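Local structure of biliverdin reductase (Synechocystis sp., 5B3T) at residues A[23-27]-A[283-287]; A[32-38]-A[292-296]; A[99-105]-A[126-132]; A[139-143]-A[260-265]. The protein probably reduces the tetrapyrrole biliverdin to bilirubin with NAD(P)H, in the heme-degrading pathway of a cyanobacterium. All blocks are in the same frame, centred on the assembly; numbering follows the deposited sequence.

Contact 1. Residues A[23-27]-A[283-287]. With PO4 (phosphate ion), chain C.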
loop_
_atom_site.group_PDB
_atom_site.type_symbol
_atom_site.label_atom_id
_atom_site.label_comp_id
_atom_site.label_asym_id
_atom_site.label_seq_id
_atom_site.Cartn_x
_atom_site.Cartn_y
_atom_site.Cartn_z
ATOM N N TYR A 23 -3.508 8.160 -6.985
ATOM C CA TYR A 23 -2.114 8.593 -7.034
ATOM C C TYR A 23 -1.212 7.512 -7.620
ATOM O O TYR A 23 -0.391 7.788 -8.504
ATOM C CB TYR A 23 -1.639 8.987 -5.633
ATOM C CG TYR A 23 -0.201 9.457 -5.593
ATOM C CD1 TYR A 23 0.844 8.555 -5.429
ATOM C CD2 TYR A 23 0.111 10.803 -5.724
ATOM C CE1 TYR A 23 2.154 8.980 -5.396
ATOM C CE2 TYR A 23 1.422 11.238 -5.691
ATOM C CZ TYR A 23 2.439 10.321 -5.528
ATOM O OH TYR A 23 3.747 10.745 -5.495
ATOM N N ALA A 24 -1.333 6.279 -7.125
ATOM C CA ALA A 24 -0.471 5.207 -7.611
ATOM C C ALA A 24 -0.702 4.949 -9.094
ATOM O O ALA A 24 0.252 4.737 -9.851
ATOM C CB ALA A 24 -0.704 3.933 -6.798
ATOM N N ALA A 25 -1.963 4.976 -9.530
ATOM C CA ALA A 25 -2.266 4.772 -10.942
ATOM C C ALA A 25 -1.669 5.880 -11.800
ATOM O O ALA A 25 -1.154 5.619 -12.893
ATOM C CB ALA A 25 -3.778 4.693 -11.146
ATOM N N GLN A 26 -1.727 7.124 -11.320
ATOM C CA GLN A 26 -1.208 8.243 -12.099
ATOM C C GLN A 26 0.310 8.167 -12.232
ATOM O O GLN A 26 0.856 8.381 -13.320
ATOM C CB GLN A 26 -1.636 9.566 -11.460
ATOM C CG GLN A 26 -3.130 9.835 -11.562
ATOM C CD GLN A 26 -3.583 11.006 -10.708
ATOM O OE1 GLN A 26 -2.854 11.983 -10.535
ATOM N NE2 GLN A 26 -4.793 10.910 -10.166
ATOM N N ARG A 27 1.009 7.860 -11.135
ATOM C CA ARG A 27 2.463 7.734 -11.194
ATOM C C ARG A 27 2.885 6.610 -12.132
ATOM O O ARG A 27 3.827 6.769 -12.916
ATOM C CB ARG A 27 3.032 7.502 -9.795
ATOM C CG ARG A 27 2.856 8.677 -8.851
ATOM C CD ARG A 27 3.390 9.948 -9.479
ATOM N NE ARG A 27 3.481 11.045 -8.522
ATOM C CZ ARG A 27 3.599 12.323 -8.869
ATOM N NH1 ARG A 27 3.624 12.657 -10.152
ATOM N NH2 ARG A 27 3.678 13.265 -7.939
ATOM N N ARG A 283 8.061 10.105 -3.688
ATOM C CA ARG A 283 7.391 8.871 -4.082
ATOM C C ARG A 283 7.408 8.696 -5.594
ATOM O O ARG A 283 7.422 7.562 -6.087
ATOM C CB ARG A 283 5.953 8.865 -3.566
ATOM C CG ARG A 283 5.829 8.792 -2.052
ATOM C CD ARG A 283 4.400 9.066 -1.631
ATOM N NE ARG A 283 3.969 10.390 -2.066
ATOM C CZ ARG A 283 2.715 10.825 -2.009
ATOM N NH1 ARG A 283 1.759 10.037 -1.538
ATOM N NH2 ARG A 283 2.417 12.048 -2.429
ATOM N N ARG A 284 7.408 9.806 -6.337
ATOM C CA ARG A 284 7.498 9.739 -7.792
ATOM C C ARG A 284 8.756 9.001 -8.228
ATOM O O ARG A 284 8.708 8.137 -9.111
ATOM C CB ARG A 284 7.479 11.149 -8.376
ATOM C CG ARG A 284 7.771 11.217 -9.865
ATOM C CD ARG A 284 8.265 12.604 -10.235
ATOM N NE ARG A 284 7.389 13.637 -9.690
ATOM C CZ ARG A 284 6.321 14.118 -10.317
ATOM N NH1 ARG A 284 5.999 13.667 -11.521
ATOM N NH2 ARG A 284 5.576 15.051 -9.740
ATOM N N GLY A 285 9.895 9.333 -7.621
ATOM C CA GLY A 285 11.128 8.646 -7.966
ATOM C C GLY A 285 11.079 7.168 -7.639
ATOM O O GLY A 285 11.578 6.337 -8.401
ATOM N N LEU A 286 10.468 6.816 -6.504
ATOM C CA LEU A 286 10.387 5.411 -6.114
ATOM C C LEU A 286 9.439 4.637 -7.019
ATOM O O LEU A 286 9.703 3.476 -7.353
ATOM C CB LEU A 286 9.956 5.293 -4.652
ATOM C CG LEU A 286 10.959 5.798 -3.614
ATOM C CD1 LEU A 286 10.287 5.979 -2.262
ATOM C CD2 LEU A 286 12.142 4.845 -3.505
ATOM N N PHE A 287 8.323 5.255 -7.420
ATOM C CA PHE A 287 7.429 4.604 -8.374
ATOM C C PHE A 287 8.116 4.394 -9.716
ATOM O O PHE A 287 7.933 3.353 -10.358
ATOM C CB PHE A 287 6.151 5.426 -8.561
ATOM C CG PHE A 287 5.022 5.012 -7.660
ATOM C CD1 PHE A 287 4.435 3.764 -7.796
ATOM C CD2 PHE A 287 4.539 5.873 -6.689
ATOM C CE1 PHE A 287 3.394 3.377 -6.970
ATOM C CE2 PHE A 287 3.494 5.492 -5.858
ATOM C CZ PHE A 287 2.922 4.243 -6.000
HETATM P P PO4 C . 5.751 13.036 -4.072
HETATM O O1 PO4 C . 6.121 14.435 -3.653
HETATM O O2 PO4 C . 6.535 12.635 -5.298
HETATM O O3 PO4 C . 6.071 12.082 -2.949
HETATM O O4 PO4 C . 4.275 12.986 -4.386
HETATM O O HOH W 1 6.572 7.730 -10.988
#

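Contact 2. Residues A[32-38]-A[292-296]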
loop_
_atom_site.group_PDB
_atom_site.type_symbol
_atom_site.label_atom_id
_atom_site.label_comp_id
_atom_site.label_asym_id
_atom_site.label_seq_id
_atom_site.Cartn_x
_atom_site.Cartn_y
_atom_site.Cartn_z
ATOM N N PHE A 32 4.850 4.596 -17.563
ATOM C CA PHE A 32 4.535 3.664 -18.644
ATOM C C PHE A 32 4.463 4.375 -19.987
ATOM O O PHE A 32 4.927 3.845 -21.005
ATOM C CB PHE A 32 3.221 2.938 -18.354
ATOM C CG PHE A 32 3.366 1.770 -17.430
ATOM C CD1 PHE A 32 4.376 0.849 -17.622
ATOM C CD2 PHE A 32 2.490 1.592 -16.372
ATOM C CE1 PHE A 32 4.516 -0.232 -16.780
ATOM C CE2 PHE A 32 2.627 0.511 -15.525
ATOM C CZ PHE A 32 3.640 -0.402 -15.729
ATOM N N ARG A 33 3.915 5.570 -19.961
ATOM C CA ARG A 33 3.817 6.390 -21.140
ATOM C C ARG A 33 5.177 6.887 -21.618
ATOM O O ARG A 33 5.490 6.811 -22.757
ATOM C CB ARG A 33 2.890 7.594 -20.918
ATOM C CG ARG A 33 2.640 8.421 -22.159
ATOM C CD ARG A 33 1.735 9.622 -21.962
ATOM N NE ARG A 33 2.026 10.378 -20.748
ATOM C CZ ARG A 33 1.406 11.498 -20.373
ATOM N NH1 ARG A 33 0.476 12.039 -21.168
ATOM N NH2 ARG A 33 1.740 12.085 -19.230
ATOM N N GLY A 34 5.973 7.376 -20.692
ATOM C CA GLY A 34 7.266 7.953 -21.010
ATOM C C GLY A 34 8.280 6.919 -21.449
ATOM O O GLY A 34 9.146 7.208 -22.280
ATOM N N ASP A 35 8.194 5.706 -20.906
ATOM C CA ASP A 35 9.138 4.652 -21.255
ATOM C C ASP A 35 8.776 4.066 -22.613
ATOM O O ASP A 35 7.609 3.756 -22.875
ATOM C CB ASP A 35 9.142 3.560 -20.189
ATOM C CG ASP A 35 10.423 2.744 -20.194
ATOM O OD1 ASP A 35 10.646 1.980 -21.159
ATOM O OD2 ASP A 35 11.209 2.865 -19.230
ATOM N N ARG A 36 9.777 3.909 -23.476
ATOM C CA ARG A 36 9.518 3.384 -24.810
ATOM C C ARG A 36 9.257 1.886 -24.816
ATOM O O ARG A 36 8.773 1.360 -25.823
ATOM C CB ARG A 36 10.693 3.679 -25.736
ATOM C CG ARG A 36 11.827 2.692 -25.594
ATOM C CD ARG A 36 12.861 2.945 -26.660
ATOM N NE ARG A 36 13.236 1.738 -27.389
ATOM C CZ ARG A 36 14.019 0.782 -26.901
ATOM N NH1 ARG A 36 14.515 0.888 -25.674
ATOM N NH2 ARG A 36 14.314 -0.279 -27.641
ATOM N N ARG A 37 9.578 1.186 -23.727
ATOM C CA ARG A 37 9.329 -0.246 -23.657
ATOM C C ARG A 37 7.872 -0.582 -23.367
ATOM O O ARG A 37 7.515 -1.765 -23.380
ATOM C CB ARG A 37 10.221 -0.883 -22.587
ATOM C CG ARG A 37 11.715 -0.786 -22.868
ATOM C CD ARG A 37 12.533 -1.173 -21.642
ATOM N NE ARG A 37 12.439 -0.170 -20.583
ATOM C CZ ARG A 37 12.941 -0.320 -19.362
ATOM N NH1 ARG A 37 13.577 -1.437 -19.033
ATOM N NH2 ARG A 37 12.808 0.650 -18.465
ATOM N N SER A 38 7.027 0.413 -23.111
ATOM C CA SER A 38 5.660 0.157 -22.681
ATOM C C SER A 38 4.705 1.123 -23.367
ATOM O O SER A 38 5.106 2.156 -23.913
ATOM C CB SER A 38 5.523 0.260 -21.157
ATOM O OG SER A 38 6.060 1.479 -20.676
ATOM N N GLU A 292 10.345 0.866 -13.764
ATOM C CA GLU A 292 11.423 0.522 -14.685
ATOM C C GLU A 292 11.996 -0.856 -14.376
ATOM O O GLU A 292 12.386 -1.590 -15.293
ATOM C CB GLU A 292 12.510 1.596 -14.641
ATOM C CG GLU A 292 12.057 2.926 -15.229
ATOM C CD GLU A 292 13.102 4.019 -15.112
ATOM O OE1 GLU A 292 14.078 3.838 -14.356
ATOM O OE2 GLU A 292 12.945 5.062 -15.782
ATOM N N ALA A 293 12.049 -1.230 -13.094
ATOM C CA ALA A 293 12.479 -2.579 -12.742
ATOM C C ALA A 293 11.510 -3.622 -13.284
ATOM O O ALA A 293 11.929 -4.681 -13.768
ATOM C CB ALA A 293 12.620 -2.706 -11.226
ATOM N N VAL A 294 10.206 -3.338 -13.212
ATOM C CA VAL A 294 9.206 -4.253 -13.756
ATOM C C VAL A 294 9.380 -4.393 -15.261
ATOM O O VAL A 294 9.355 -5.502 -15.807
ATOM C CB VAL A 294 7.789 -3.773 -13.389
ATOM C CG1 VAL A 294 6.746 -4.478 -14.237
ATOM C CG2 VAL A 294 7.516 -4.001 -11.907
ATOM N N LEU A 295 9.561 -3.271 -15.955
ATOM C CA LEU A 295 9.821 -3.322 -17.388
ATOM C C LEU A 295 11.080 -4.125 -17.687
ATOM O O LEU A 295 11.114 -4.910 -18.641
ATOM C CB LEU A 295 9.936 -1.900 -17.942
ATOM C CG LEU A 295 8.591 -1.170 -17.965
ATOM C CD1 LEU A 295 8.739 0.268 -18.424
ATOM C CD2 LEU A 295 7.608 -1.919 -18.853
ATOM N N ASP A 296 12.119 -3.953 -16.868
ATOM C CA ASP A 296 13.340 -4.738 -17.025
ATOM C C ASP A 296 13.039 -6.228 -16.958
ATOM O O ASP A 296 13.453 -6.999 -17.831
ATOM C CB ASP A 296 14.361 -4.350 -15.950
ATOM C CG ASP A 296 15.516 -3.518 -16.500
ATOM O OD1 ASP A 296 15.306 -2.334 -16.859
ATOM O OD2 ASP A 296 16.654 -4.043 -16.543
HETATM O O HOH W 2 11.422 5.221 -17.885
#

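Contact 3. Residues A[99-105]-A[126-132]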
loop_
_atom_site.group_PDB
_atom_site.type_symbol
_atom_site.label_atom_id
_atom_site.label_comp_id
_atom_site.label_asym_id
_atom_site.label_seq_id
_atom_site.Cartn_x
_atom_site.Cartn_y
_atom_site.Cartn_z
ATOM N N LYS A 99 -2.564 -12.439 -17.724
ATOM C CA LYS A 99 -1.932 -11.130 -17.654
ATOM C C LYS A 99 -0.891 -11.101 -16.543
ATOM O O LYS A 99 -1.020 -11.794 -15.530
ATOM C CB LYS A 99 -2.962 -10.024 -17.404
ATOM C CG LYS A 99 -4.144 -10.017 -18.353
ATOM C CD LYS A 99 -3.693 -9.993 -19.799
ATOM C CE LYS A 99 -4.889 -9.837 -20.725
ATOM N NZ LYS A 99 -4.541 -10.104 -22.148
ATOM N N HIS A 100 0.147 -10.297 -16.749
ATOM C CA HIS A 100 1.020 -9.916 -15.650
ATOM C C HIS A 100 0.297 -8.914 -14.757
ATOM O O HIS A 100 -0.548 -8.141 -15.215
ATOM C CB HIS A 100 2.322 -9.312 -16.178
ATOM C CG HIS A 100 3.099 -10.229 -17.071
ATOM N ND1 HIS A 100 3.723 -11.368 -16.609
ATOM C CD2 HIS A 100 3.354 -10.175 -18.400
ATOM C CE1 HIS A 100 4.330 -11.974 -17.614
ATOM N NE2 HIS A 100 4.119 -11.271 -18.713
ATOM N N VAL A 101 0.627 -8.934 -13.468
ATOM C CA VAL A 101 -0.083 -8.133 -12.476
ATOM C C VAL A 101 0.923 -7.385 -11.611
ATOM O O VAL A 101 1.865 -7.984 -11.078
ATOM C CB VAL A 101 -1.007 -8.997 -11.595
ATOM C CG1 VAL A 101 -1.680 -8.138 -10.533
ATOM C CG2 VAL A 101 -2.052 -9.705 -12.445
ATOM N N VAL A 102 0.726 -6.076 -11.483
ATOM C CA VAL A 102 1.401 -5.258 -10.486
ATOM C C VAL A 102 0.328 -4.585 -9.646
ATOM O O VAL A 102 -0.623 -4.013 -10.192
ATOM C CB VAL A 102 2.334 -4.212 -11.123
ATOM C CG1 VAL A 102 2.866 -3.257 -10.058
ATOM C CG2 VAL A 102 3.477 -4.896 -11.852
ATOM N N LEU A 103 0.472 -4.663 -8.328
ATOM C CA LEU A 103 -0.482 -4.072 -7.405
ATOM C C LEU A 103 0.206 -3.051 -6.514
ATOM O O LEU A 103 1.358 -3.237 -6.110
ATOM C CB LEU A 103 -1.141 -5.133 -6.514
ATOM C CG LEU A 103 -2.053 -6.202 -7.110
ATOM C CD1 LEU A 103 -1.444 -7.576 -6.902
ATOM C CD2 LEU A 103 -3.434 -6.127 -6.472
ATOM N N GLU A 104 -0.505 -1.969 -6.224
ATOM C CA GLU A 104 -0.241 -1.208 -5.016
ATOM C C GLU A 104 -0.915 -1.939 -3.864
ATOM O O GLU A 104 -2.099 -2.276 -3.952
ATOM C CB GLU A 104 -0.778 0.219 -5.141
ATOM C CG GLU A 104 -0.441 1.125 -3.963
ATOM C CD GLU A 104 1.026 1.519 -3.924
ATOM O OE1 GLU A 104 1.735 1.286 -4.926
ATOM O OE2 GLU A 104 1.468 2.071 -2.896
ATOM N N TYR A 105 -0.154 -2.224 -2.810
ATOM C CA TYR A 105 -0.678 -2.929 -1.643
ATOM C C TYR A 105 -1.995 -2.281 -1.206
ATOM O O TYR A 105 -2.098 -1.057 -1.200
ATOM C CB TYR A 105 0.346 -2.911 -0.508
ATOM C CG TYR A 105 0.011 -3.840 0.629
ATOM C CD1 TYR A 105 0.379 -5.179 0.588
ATOM C CD2 TYR A 105 -0.688 -3.385 1.741
ATOM C CE1 TYR A 105 0.067 -6.035 1.623
ATOM C CE2 TYR A 105 -1.007 -4.236 2.780
ATOM C CZ TYR A 105 -0.626 -5.559 2.718
ATOM O OH TYR A 105 -0.940 -6.408 3.752
ATOM N N LYS A 126 3.331 -16.016 -14.799
ATOM C CA LYS A 126 3.104 -14.588 -14.952
ATOM C C LYS A 126 3.603 -13.849 -13.718
ATOM O O LYS A 126 3.646 -14.401 -12.615
ATOM C CB LYS A 126 1.616 -14.280 -15.171
ATOM C CG LYS A 126 1.050 -14.821 -16.472
ATOM C CD LYS A 126 1.516 -14.004 -17.667
ATOM C CE LYS A 126 1.246 -14.742 -18.970
ATOM N NZ LYS A 126 1.454 -13.878 -20.163
ATOM N N LEU A 127 3.975 -12.589 -13.921
ATOM C CA LEU A 127 4.447 -11.754 -12.827
ATOM C C LEU A 127 3.311 -11.423 -11.866
ATOM O O LEU A 127 2.199 -11.085 -12.282
ATOM C CB LEU A 127 5.053 -10.462 -13.377
ATOM C CG LEU A 127 5.506 -9.401 -12.371
ATOM C CD1 LEU A 127 6.659 -9.918 -11.521
ATOM C CD2 LEU A 127 5.886 -8.102 -13.080
ATOM N N LEU A 128 3.597 -11.534 -10.571
ATOM C CA LEU A 128 2.741 -10.994 -9.519
ATOM C C LEU A 128 3.637 -10.160 -8.616
ATOM O O LEU A 128 4.408 -10.710 -7.822
ATOM C CB LEU A 128 2.031 -12.094 -8.729
ATOM C CG LEU A 128 1.193 -11.601 -7.544
ATOM C CD1 LEU A 128 0.045 -10.721 -8.017
ATOM C CD2 LEU A 128 0.667 -12.770 -6.730
ATOM N N HIS A 129 3.546 -8.840 -8.751
ATOM C CA HIS A 129 4.449 -7.910 -8.091
ATOM C C HIS A 129 3.635 -6.911 -7.283
ATOM O O HIS A 129 2.687 -6.313 -7.803
ATOM C CB HIS A 129 5.321 -7.192 -9.123
ATOM C CG HIS A 129 6.218 -6.143 -8.543
ATOM N ND1 HIS A 129 7.238 -6.436 -7.665
ATOM C CD2 HIS A 129 6.255 -4.802 -8.731
ATOM C CE1 HIS A 129 7.861 -5.319 -7.331
ATOM N NE2 HIS A 129 7.283 -4.314 -7.964
ATOM N N VAL A 130 4.002 -6.734 -6.016
ATOM C CA VAL A 130 3.297 -5.837 -5.109
ATOM C C VAL A 130 4.313 -4.919 -4.445
ATOM O O VAL A 130 5.340 -5.385 -3.939
ATOM C CB VAL A 130 2.500 -6.606 -4.038
ATOM C CG1 VAL A 130 1.766 -5.634 -3.117
ATOM C CG2 VAL A 130 1.526 -7.576 -4.684
ATOM N N GLU A 131 4.027 -3.621 -4.449
ATOM C CA GLU A 131 4.774 -2.657 -3.657
ATOM C C GLU A 131 3.800 -1.795 -2.869
ATOM O O GLU A 131 2.590 -1.791 -3.115
ATOM C CB GLU A 131 5.683 -1.776 -4.526
ATOM C CG GLU A 131 7.173 -2.097 -4.400
ATOM C CD GLU A 131 7.738 -1.856 -3.000
ATOM O OE1 GLU A 131 7.029 -1.302 -2.132
ATOM O OE2 GLU A 131 8.911 -2.222 -2.767
ATOM N N HIS A 132 4.348 -1.059 -1.904
ATOM C CA HIS A 132 3.566 -0.180 -1.033
ATOM C C HIS A 132 4.333 1.138 -0.950
ATOM O O HIS A 132 5.133 1.346 -0.034
ATOM C CB HIS A 132 3.356 -0.812 0.335
ATOM C CG HIS A 132 2.278 -0.164 1.146
ATOM N ND1 HIS A 132 2.064 -0.463 2.473
ATOM C CD2 HIS A 132 1.348 0.765 0.815
ATOM C CE1 HIS A 132 1.051 0.253 2.927
ATOM N NE2 HIS A 132 0.599 1.006 1.941
#

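Contact 4. Residues A[139-143]-A[260-265]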
loop_
_atom_site.group_PDB
_atom_site.type_symbol
_atom_site.label_atom_id
_atom_site.label_comp_id
_atom_site.label_asym_id
_atom_site.label_seq_id
_atom_site.Cartn_x
_atom_site.Cartn_y
_atom_site.Cartn_z
ATOM N N VAL A 139 9.235 8.288 3.137
ATOM C CA VAL A 139 9.582 8.200 4.554
ATOM C C VAL A 139 10.101 6.807 4.896
ATOM O O VAL A 139 11.034 6.659 5.693
ATOM C CB VAL A 139 8.372 8.589 5.426
ATOM C CG1 VAL A 139 8.607 8.194 6.878
ATOM C CG2 VAL A 139 8.109 10.083 5.323
ATOM N N HIS A 140 9.513 5.764 4.298
ATOM C CA HIS A 140 9.971 4.406 4.589
ATOM C C HIS A 140 11.426 4.209 4.188
ATOM O O HIS A 140 12.204 3.598 4.931
ATOM C CB HIS A 140 9.102 3.368 3.882
ATOM C CG HIS A 140 9.647 1.977 3.987
ATOM N ND1 HIS A 140 9.513 1.210 5.124
ATOM C CD2 HIS A 140 10.369 1.234 3.114
ATOM C CE1 HIS A 140 10.108 0.045 4.939
ATOM N NE2 HIS A 140 10.635 0.033 3.728
ATOM N N GLN A 141 11.813 4.702 3.011
ATOM C CA GLN A 141 13.203 4.570 2.591
ATOM C C GLN A 141 14.125 5.404 3.471
ATOM O O GLN A 141 15.255 4.992 3.758
ATOM C CB GLN A 141 13.351 4.966 1.122
ATOM C CG GLN A 141 12.627 4.043 0.149
ATOM C CD GLN A 141 13.115 2.599 0.208
ATOM O OE1 GLN A 141 14.201 2.310 0.717
ATOM N NE2 GLN A 141 12.311 1.686 -0.323
ATOM N N ALA A 142 13.660 6.576 3.910
ATOM C CA ALA A 142 14.455 7.388 4.826
ATOM C C ALA A 142 14.664 6.673 6.157
ATOM O O ALA A 142 15.751 6.745 6.744
ATOM C CB ALA A 142 13.786 8.745 5.039
ATOM N N ILE A 143 13.635 5.983 6.651
ATOM C CA ILE A 143 13.782 5.197 7.876
ATOM C C ILE A 143 14.795 4.079 7.666
ATOM O O ILE A 143 15.691 3.863 8.490
ATOM C CB ILE A 143 12.419 4.640 8.331
ATOM C CG1 ILE A 143 11.466 5.775 8.703
ATOM C CG2 ILE A 143 12.597 3.686 9.501
ATOM C CD1 ILE A 143 10.137 5.299 9.245
ATOM N N LEU A 260 14.438 8.573 15.711
ATOM C CA LEU A 260 13.977 9.076 14.424
ATOM C C LEU A 260 12.548 9.582 14.576
ATOM O O LEU A 260 11.675 8.851 15.053
ATOM C CB LEU A 260 14.040 7.986 13.352
ATOM C CG LEU A 260 15.414 7.406 13.009
ATOM C CD1 LEU A 260 15.274 6.190 12.103
ATOM C CD2 LEU A 260 16.280 8.466 12.351
ATOM N N ILE A 261 12.314 10.830 14.180
ATOM C CA ILE A 261 10.988 11.437 14.234
ATOM C C ILE A 261 10.610 11.875 12.833
ATOM O O ILE A 261 11.314 12.692 12.225
ATOM C CB ILE A 261 10.933 12.643 15.178
ATOM C CG1 ILE A 261 11.604 12.335 16.502
ATOM C CG2 ILE A 261 9.490 13.068 15.410
ATOM C CD1 ILE A 261 11.657 13.534 17.361
ATOM N N PHE A 262 9.490 11.365 12.335
ATOM C CA PHE A 262 8.924 11.826 11.078
ATOM C C PHE A 262 7.550 12.418 11.350
ATOM O O PHE A 262 6.659 11.727 11.854
ATOM C CB PHE A 262 8.858 10.695 10.051
ATOM C CG PHE A 262 10.209 10.243 9.575
ATOM C CD1 PHE A 262 10.922 9.292 10.284
ATOM C CD2 PHE A 262 10.778 10.789 8.435
ATOM C CE1 PHE A 262 12.173 8.883 9.858
ATOM C CE2 PHE A 262 12.027 10.384 8.002
ATOM C CZ PHE A 262 12.725 9.428 8.713
ATOM N N VAL A 263 7.397 13.704 11.045
ATOM C CA VAL A 263 6.119 14.401 11.102
ATOM C C VAL A 263 5.711 14.668 9.662
ATOM O O VAL A 263 6.305 15.518 8.988
ATOM C CB VAL A 263 6.204 15.703 11.909
ATOM C CG1 VAL A 263 4.850 16.402 11.934
ATOM C CG2 VAL A 263 6.705 15.426 13.322
ATOM N N GLY A 264 4.706 13.943 9.186
ATOM C CA GLY A 264 4.424 13.964 7.762
ATOM C C GLY A 264 5.626 13.421 7.016
ATOM O O GLY A 264 6.204 12.394 7.390
ATOM N N GLU A 265 6.028 14.123 5.959
ATOM C CA GLU A 265 7.229 13.779 5.210
ATOM C C GLU A 265 8.470 14.508 5.721
ATOM O O GLU A 265 9.453 14.635 4.982
ATOM C CB GLU A 265 7.026 14.069 3.721
ATOM C CG GLU A 265 6.017 13.156 3.034
ATOM C CD GLU A 265 4.576 13.530 3.338
ATOM O OE1 GLU A 265 4.350 14.622 3.902
ATOM O OE2 GLU A 265 3.670 12.734 3.011
#

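Contact 1. Residues A[23-27]-A[283-287]
The guanidinium of Arg283 lies almost flat over one face of the Tyr23 ring, the planes 20° apart and CZ 4.0 Å from the ring centroid, a cation-pi stack. On the opposite face of the ring sits the CG methylene of Arg27. The tyrosine hydroxyl reaches beyond this sandwich to phosphate O4, with OH 2.6 Å from it, and also accepts a nearly straight bond from Arg27 NE in the plane of that guanidinium. Beyond the polar groups, Phe287 CZ lies 3.7 Å from Ala24 CB, and its ring also meets Tyr23 CE1 and Arg27 CB; a small alanine suits the helix where so large a ring must come close.

The phosphate, probably from the crystallisation liquor, sits at the start of helix 283-300. Arg283 N and NE both bind its O3, NE at 2.8 Å, and Arg284 N binds O2. A bend in the Arg283 chain at its third torsion (chi3 -60°) folds the guanidinium back over the tyrosine while NE still faces the anion. Arg27 NH2 lies 3.6 Å from O4, with the Arg284 guanidinium further off, and Glu30 forms a salt bridge with Arg27.

Tyr23 and Ala24 bind NADP(+) in another structure of this protein. A helix N-terminus, a tyrosine hydroxyl and clustered arginines would together attract an anion, which fits the phosphate held here beside two cofactor-binding residues.

Contact 2. Residues A[32-38]-A[292-296]
Leu295 is the tightly packed centre of this contact, its branched end set among Phe32, Asp35 and Ser38, its CB against Arg37. CD1 comes within 3.5 Å of Asp35 CG, while CD2 lies at the edge of the Phe32 ring and beside Ser38 CB. The CB sits over the centre of one face of the Arg37 guanidinium, 3.7 Å from CZ. A leucine suits the place because its two methyls can meet the aspartate and the phenylalanine and serine at once.

Around that guanidinium the bonds lie close to its plane. A bend at the third torsion of Arg37 (chi3 -70°) turns it to the acids: it grips Asp35 side-on, NE to OD1 and NH2 to OD2 at 2.8 Å, and NH1 reaches across to Asp296 OD1 at 2.9 Å. The latter oxygen is met from above its carboxylate plane, the two flat groups being nearly perpendicular at 89°; Asp296 also pairs with Lys302.

Toward the outer side the packing gives way to water. One water donates to both Asp35 OD2 and Glu292 OE2, which would ease the approach of two like charges; Glu292 has a salt bridge to Arg288.

Asp35 OD1 also accepts from Arg37 N, an Asx turn inside a type I beta turn. This is a helix-to-strand connection of the Rossmann fold, between helix 23-34 and strand 38-44, here clasped by helix 283-300.

Contact 3. Residues A[99-105]-A[126-132]
Lys126 lays its aliphatic chain across one face of the His100 ring, with CD 3.7 Å from the centroid, a CH-pi contact; the two side chains cross at about a right angle. With CG held beside the backbone N (chi1 -59°), His100 brings ND1 to Leu127 N, and their bond of 3.0 Å is nearly straight and in the ring plane. ND1 takes the place of a backbone acceptor where the strand pairing begins, a role that suits histidine.

Val102 and His129 lie side by side, Val102 CG1 meeting the imidazole edge at His129 CD2; the neighbouring NE2 is hydrogen-bonded to Asp290 OD1. On the opposite face of the sheet Leu103 CD1 touches Leu128 CD1 and Val130 CG2, each at 3.7 Å, a patch for which branched residues are apt. Tyr105 CB sits over the His132 ring, whose ND1 bonds to Ser187; Glu104 OE2, at that ring's edge, accepts from the backbone N of Ile133 and Glu134.

Five backbone bonds, from Val101 N to Leu127 O through Tyr105 N to Glu131 O, join the parallel strands of this beta-alpha-beta unit. Strand 77-80 flanks 100-104, helix 283-300 packs on the Val102 and His129 face, and helix 309-325 touches Val130 and cofactor-binding Tyr105.

Contact 4. Residues A[139-143]-A[260-265]
Leu260 opens the contact by reaching its CD1 toward Ile143, 4.5 Å from CG2, a loose apolar touch. Two residues on, Phe262 does most of the work. Its ring is received by three side chains spaced along one helical face. Val139 CG1 rests over one face of the ring, 4.0 Å from the centroid, in a CH-pi contact. Ala142 CB meets the far end at CE2 (3.8 Å), where a short side chain lets the ring come close to the helix. Ile143 CG1 presses on CE1 at 3.4 Å; placing CG1 beside the backbone N (chi1 -64°) sends that branch to the phenyl ring and leaves CG2 for Leu260.

After the strand, Gly264 takes a positive phi of 62°, easy for a residue without a side chain, and the chain turns. Its carbonyl oxygen lies 3.6 Å from Val139 CG2, which also touches Glu265 CA. The carboxylate of Glu265 forms a salt bridge with Arg249 of strand 248-255.

Helix 137-146 is thereby seated on the large mixed sheet, where Ile278 also meets Ala142 and Phe262. Apolar shape fit and dispersion hold helix to sheet, with the one charged residue, Glu265, at the exposed end.

How the contacts relate
Contacts 1 and 2 share helices 23-34 and 283-300 and are partly buried, joining the Rossmann domain to a helix that follows the large sheet in sequence; both are rich in arginine, gathered round an anion in contact 1 and paired with acids in contact 2. Contacts 3 and 4 are buried. Contact 3 depends on strand-to-strand backbone bonding, whereas contact 4 is apolar and lies on the other side of the chain's centre, about 25 Å away between centres. Glu104 of contact 3 touches Ala24 and Phe287 of contact 1, and Val294 of contact 2 packs on Leu127, Val102 and His129, so helix 283-300 links all three.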